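Local coordinates for WGR domain-containing protein (Bacteroides fragilis, PDB 2RA8) that is of unknown function but joins an N-terminal WGR domain, a probable nucleic-acid-binding module, to a domain of leucine-rich repeats, at residues K178-N183 against E199-G204; G203-S208 against L224-G229. One frame throughout, in Å; residues are numbered along the deposited sequence.

Interaction 1 (K178-N183 against E199-G204)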
# COMPACT_ATOMS: atom_id res chain seq x y z
N LYS A 178 -7.61 -2.10 -19.13
CA LYS A 178 -7.89 -1.90 -17.73
C LYS A 178 -8.29 -0.45 -17.59
O LYS A 178 -7.57 0.44 -18.05
CB LYS A 178 -6.64 -2.19 -16.91
CG LYS A 178 -6.78 -2.10 -15.41
CD LYS A 178 -5.48 -2.59 -14.79
CE LYS A 178 -5.47 -2.48 -13.29
NZ LYS A 178 -4.17 -3.01 -12.79
N ILE A 179 -9.45 -0.22 -16.97
CA ILE A 179 -9.99 1.12 -16.77
C ILE A 179 -10.41 1.30 -15.32
O ILE A 179 -11.06 0.44 -14.73
CB ILE A 179 -11.24 1.34 -17.65
CG1 ILE A 179 -10.92 1.04 -19.13
CG2 ILE A 179 -11.73 2.77 -17.51
CD1 ILE A 179 -12.19 0.87 -19.97
N LYS A 180 -10.05 2.44 -14.74
CA LYS A 180 -10.40 2.75 -13.36
C LYS A 180 -11.16 4.05 -13.36
O LYS A 180 -10.67 5.04 -13.89
CB LYS A 180 -9.13 2.89 -12.50
CG LYS A 180 -9.38 3.25 -11.05
CD LYS A 180 -8.06 3.25 -10.26
CE LYS A 180 -8.28 3.72 -8.83
NZ LYS A 180 -7.07 3.56 -7.99
N GLY A 181 -12.36 4.05 -12.76
CA GLY A 181 -13.20 5.24 -12.73
C GLY A 181 -14.27 5.01 -13.78
O GLY A 181 -13.96 4.63 -14.91
N THR A 182 -15.54 5.23 -13.43
CA THR A 182 -16.61 4.97 -14.39
C THR A 182 -17.63 6.06 -14.65
O THR A 182 -18.57 5.85 -15.42
CB THR A 182 -17.36 3.69 -14.00
OG1 THR A 182 -17.75 3.77 -12.63
CG2 THR A 182 -16.46 2.46 -14.19
N ASN A 183 -17.47 7.22 -14.02
CA ASN A 183 -18.40 8.32 -14.25
C ASN A 183 -18.42 8.73 -15.72
O ASN A 183 -17.39 9.15 -16.26
CB ASN A 183 -18.01 9.55 -13.41
CG ASN A 183 -18.24 9.36 -11.92
OD1 ASN A 183 -17.88 10.22 -11.11
ND2 ASN A 183 -18.84 8.23 -11.55
N GLU A 199 -10.75 -5.40 -17.60
CA GLU A 199 -11.01 -5.21 -16.18
C GLU A 199 -11.41 -3.79 -15.95
O GLU A 199 -10.73 -2.87 -16.39
CB GLU A 199 -9.77 -5.53 -15.34
CG GLU A 199 -9.86 -5.01 -13.88
CD GLU A 199 -8.74 -5.56 -12.99
OE1 GLU A 199 -7.60 -5.72 -13.48
OE2 GLU A 199 -9.00 -5.81 -11.80
N ILE A 200 -12.53 -3.60 -15.27
CA ILE A 200 -13.00 -2.26 -14.97
C ILE A 200 -13.14 -2.11 -13.48
O ILE A 200 -13.84 -2.88 -12.82
CB ILE A 200 -14.34 -1.99 -15.68
CG1 ILE A 200 -14.18 -2.17 -17.20
CG2 ILE A 200 -14.82 -0.58 -15.36
CD1 ILE A 200 -15.47 -1.97 -18.00
N ILE A 201 -12.43 -1.13 -12.93
CA ILE A 201 -12.44 -0.83 -11.50
C ILE A 201 -13.37 0.34 -11.31
O ILE A 201 -13.17 1.40 -11.91
CB ILE A 201 -11.01 -0.48 -11.02
CG1 ILE A 201 -10.08 -1.67 -11.31
CG2 ILE A 201 -11.00 -0.18 -9.53
CD1 ILE A 201 -8.60 -1.31 -11.24
N SER A 202 -14.30 0.23 -10.41
CA SER A 202 -15.37 1.22 -10.28
C SER A 202 -15.77 1.31 -8.84
O SER A 202 -15.79 0.26 -8.12
CB SER A 202 -16.57 0.72 -11.05
OG SER A 202 -17.61 1.64 -11.09
N GLY A 203 -16.24 2.52 -8.44
CA GLY A 203 -16.91 2.67 -7.11
C GLY A 203 -18.43 2.48 -7.21
O GLY A 203 -19.13 2.37 -6.23
N GLY A 204 -18.94 2.33 -8.42
CA GLY A 204 -20.30 1.93 -8.57
C GLY A 204 -20.51 1.76 -10.07
O GLY A 204 -20.62 2.73 -10.80
O HOH W 1 -16.04 4.91 -10.10
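K178 and E199 run side by side out of two adjacent parallel strands, on the sheet face that also carries K180 and I201. The K178 side chain is fully extended. Its CB and CG pass the carbonyl of E199, CD then draws level with that residue's carboxylate, and CE reaches both E199 OE1 and I201 CD1, at 3.9 Å each. NZ ends 4.4 Å from E199 OE1, beyond a salt bridge, although the opposite charges should still attract; F145 offers the lysine a cation-pi partner. K180 also stretches out, with CG anti to the backbone N (chi1 178°), and lays CG against I201 CB and CG2 before its tip leads away to a weak bond with I149 O.

Between the backbones, I179 is bonded on both its polar atoms: its N to E199 O at 3.0 Å, its O to I201 N at 2.8 Å. G181, one residue past its strand, continues the pattern through N to I201 O at 2.9 Å. There T182 turns toward the other segment, its CG2 3.6 Å from I200 CG2, while OG1 and S202 OG share a hydrogen bond of 2.6 Å. T182 OG1 also meets a water that accepts from G203 N. S202 OG in turn accepts from G204 N, two residues on, in an ST turn at the start of the following loop. The pair belongs to a long parallel sheet whose strands follow in chain order, each beside the next, the arrangement of a leucine-rich-repeat domain.

Interaction 2 (G203-S208 against L224-G229)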
# COMPACT_ATOMS: atom_id res chain seq x y z
N GLY A 203 -16.24 2.52 -8.44
CA GLY A 203 -16.91 2.67 -7.11
C GLY A 203 -18.43 2.48 -7.21
O GLY A 203 -19.13 2.37 -6.23
N GLY A 204 -18.94 2.33 -8.42
CA GLY A 204 -20.30 1.93 -8.57
C GLY A 204 -20.51 1.76 -10.07
O GLY A 204 -20.62 2.73 -10.80
N LEU A 205 -20.73 0.55 -10.49
CA LEU A 205 -20.63 0.34 -11.95
C LEU A 205 -22.01 0.59 -12.60
O LEU A 205 -22.98 -0.11 -12.29
CB LEU A 205 -20.05 -1.03 -12.31
CG LEU A 205 -19.83 -1.34 -13.82
CD1 LEU A 205 -18.41 -0.95 -14.35
CD2 LEU A 205 -20.00 -2.94 -13.92
N PRO A 206 -22.06 1.63 -13.54
CA PRO A 206 -23.34 1.95 -14.18
C PRO A 206 -23.81 0.86 -15.11
O PRO A 206 -23.00 0.09 -15.64
CB PRO A 206 -23.03 3.25 -14.94
CG PRO A 206 -21.91 3.86 -14.16
CD PRO A 206 -21.05 2.66 -13.84
N ASP A 207 -25.12 0.77 -15.32
CA ASP A 207 -25.68 -0.23 -16.22
C ASP A 207 -25.24 0.03 -17.64
O ASP A 207 -25.17 -0.88 -18.46
CB ASP A 207 -27.22 -0.21 -16.15
CG ASP A 207 -27.76 -1.02 -14.98
OD1 ASP A 207 -28.96 -0.88 -14.66
OD2 ASP A 207 -26.99 -1.80 -14.38
N SER A 208 -24.92 1.29 -17.95
CA SER A 208 -24.47 1.65 -19.29
C SER A 208 -23.21 0.91 -19.66
O SER A 208 -23.04 0.47 -20.80
CB SER A 208 -24.24 3.16 -19.40
OG SER A 208 -23.48 3.64 -18.31
N LEU A 224 -12.30 -11.30 -17.63
CA LEU A 224 -13.26 -10.22 -17.44
C LEU A 224 -13.45 -10.01 -15.98
O LEU A 224 -13.91 -10.91 -15.28
CB LEU A 224 -14.62 -10.55 -18.07
CG LEU A 224 -15.78 -9.58 -17.76
CD1 LEU A 224 -15.45 -8.17 -18.24
CD2 LEU A 224 -17.05 -10.09 -18.43
N VAL A 225 -13.08 -8.84 -15.50
CA VAL A 225 -13.22 -8.49 -14.10
C VAL A 225 -13.92 -7.17 -14.01
O VAL A 225 -13.46 -6.17 -14.59
CB VAL A 225 -11.86 -8.40 -13.39
CG1 VAL A 225 -12.03 -7.84 -11.98
CG2 VAL A 225 -11.23 -9.79 -13.30
N LEU A 226 -15.05 -7.15 -13.31
CA LEU A 226 -15.83 -5.94 -13.14
C LEU A 226 -16.10 -5.66 -11.69
O LEU A 226 -16.58 -6.53 -10.96
CB LEU A 226 -17.19 -6.08 -13.85
CG LEU A 226 -17.22 -6.36 -15.36
CD1 LEU A 226 -18.66 -6.61 -15.79
CD2 LEU A 226 -16.62 -5.18 -16.12
N TYR A 227 -15.77 -4.45 -11.25
CA TYR A 227 -16.04 -4.04 -9.87
C TYR A 227 -17.46 -3.49 -9.84
O TYR A 227 -17.79 -2.58 -10.60
CB TYR A 227 -15.05 -2.94 -9.43
CG TYR A 227 -13.69 -3.45 -9.01
CD1 TYR A 227 -12.92 -4.24 -9.87
CD2 TYR A 227 -13.18 -3.17 -7.74
CE1 TYR A 227 -11.67 -4.73 -9.48
CE2 TYR A 227 -11.94 -3.65 -7.34
CZ TYR A 227 -11.20 -4.43 -8.21
OH TYR A 227 -9.99 -4.93 -7.80
N VAL A 228 -18.30 -4.05 -8.98
CA VAL A 228 -19.69 -3.62 -8.88
C VAL A 228 -19.83 -2.29 -8.18
O VAL A 228 -20.52 -1.39 -8.65
CB VAL A 228 -20.55 -4.65 -8.11
CG1 VAL A 228 -22.00 -4.17 -8.05
CG2 VAL A 228 -20.46 -6.00 -8.80
N GLY A 229 -19.18 -2.15 -7.03
CA GLY A 229 -19.26 -0.91 -6.29
C GLY A 229 -20.63 -0.76 -5.65
O GLY A 229 -21.41 -1.70 -5.62
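L205 N donates to V228 O at 2.7 Å, tying the loop that follows strand 197-201 to the end of strand 223-227 within a beta-alpha-beta unit whose helix is 207-215. The tight part is made largely of backbone. G204 and G229 form a single bridge with their CA atoms 3.8 Å apart, and V228 O takes a CA-H...O contact from G204 CA as well as the L205 bond. That bond is bent, with an N-H...O angle of 152° and the donor tilted 32° from the carbonyl plane. G229, at positive phi, brings its CA to 3.3 Å from G203 O.

Apolar contact is looser. L205 points its CB toward the strand, and CG, anti to the backbone N (chi1 -177°), carries CD2 only to 4.2 Å from L226 CB; I200, V210 and F242 also touch this leucine. On the more open side, partly exposed Y227 carries its ring away from the loop, and the chain beyond L205 turns off through P206, the N-cap, into the helix. Y227 O is buried without a polar partner, covered by L205 CB at 3.2 Å.

Interactions 1 and 2 have centres 6 Å apart and follow each other along the chain, sharing G203 and G204. Strand 176-180 comes first, then 197-201, then helix 207-215, then 223-227. The three strands are consecutive neighbours in one parallel sheet, with 197-201 in the middle: I200 N and I200 O probably bond V225 O and Y227 N, on the side away from I179. Interaction 1 pairs two strands and continues into their loops, whereas interaction 2 fastens the loop beyond the middle strand to the end of the third. This is consistent with neighbouring repeats being joined through both the sheet and the loops that follow its strands.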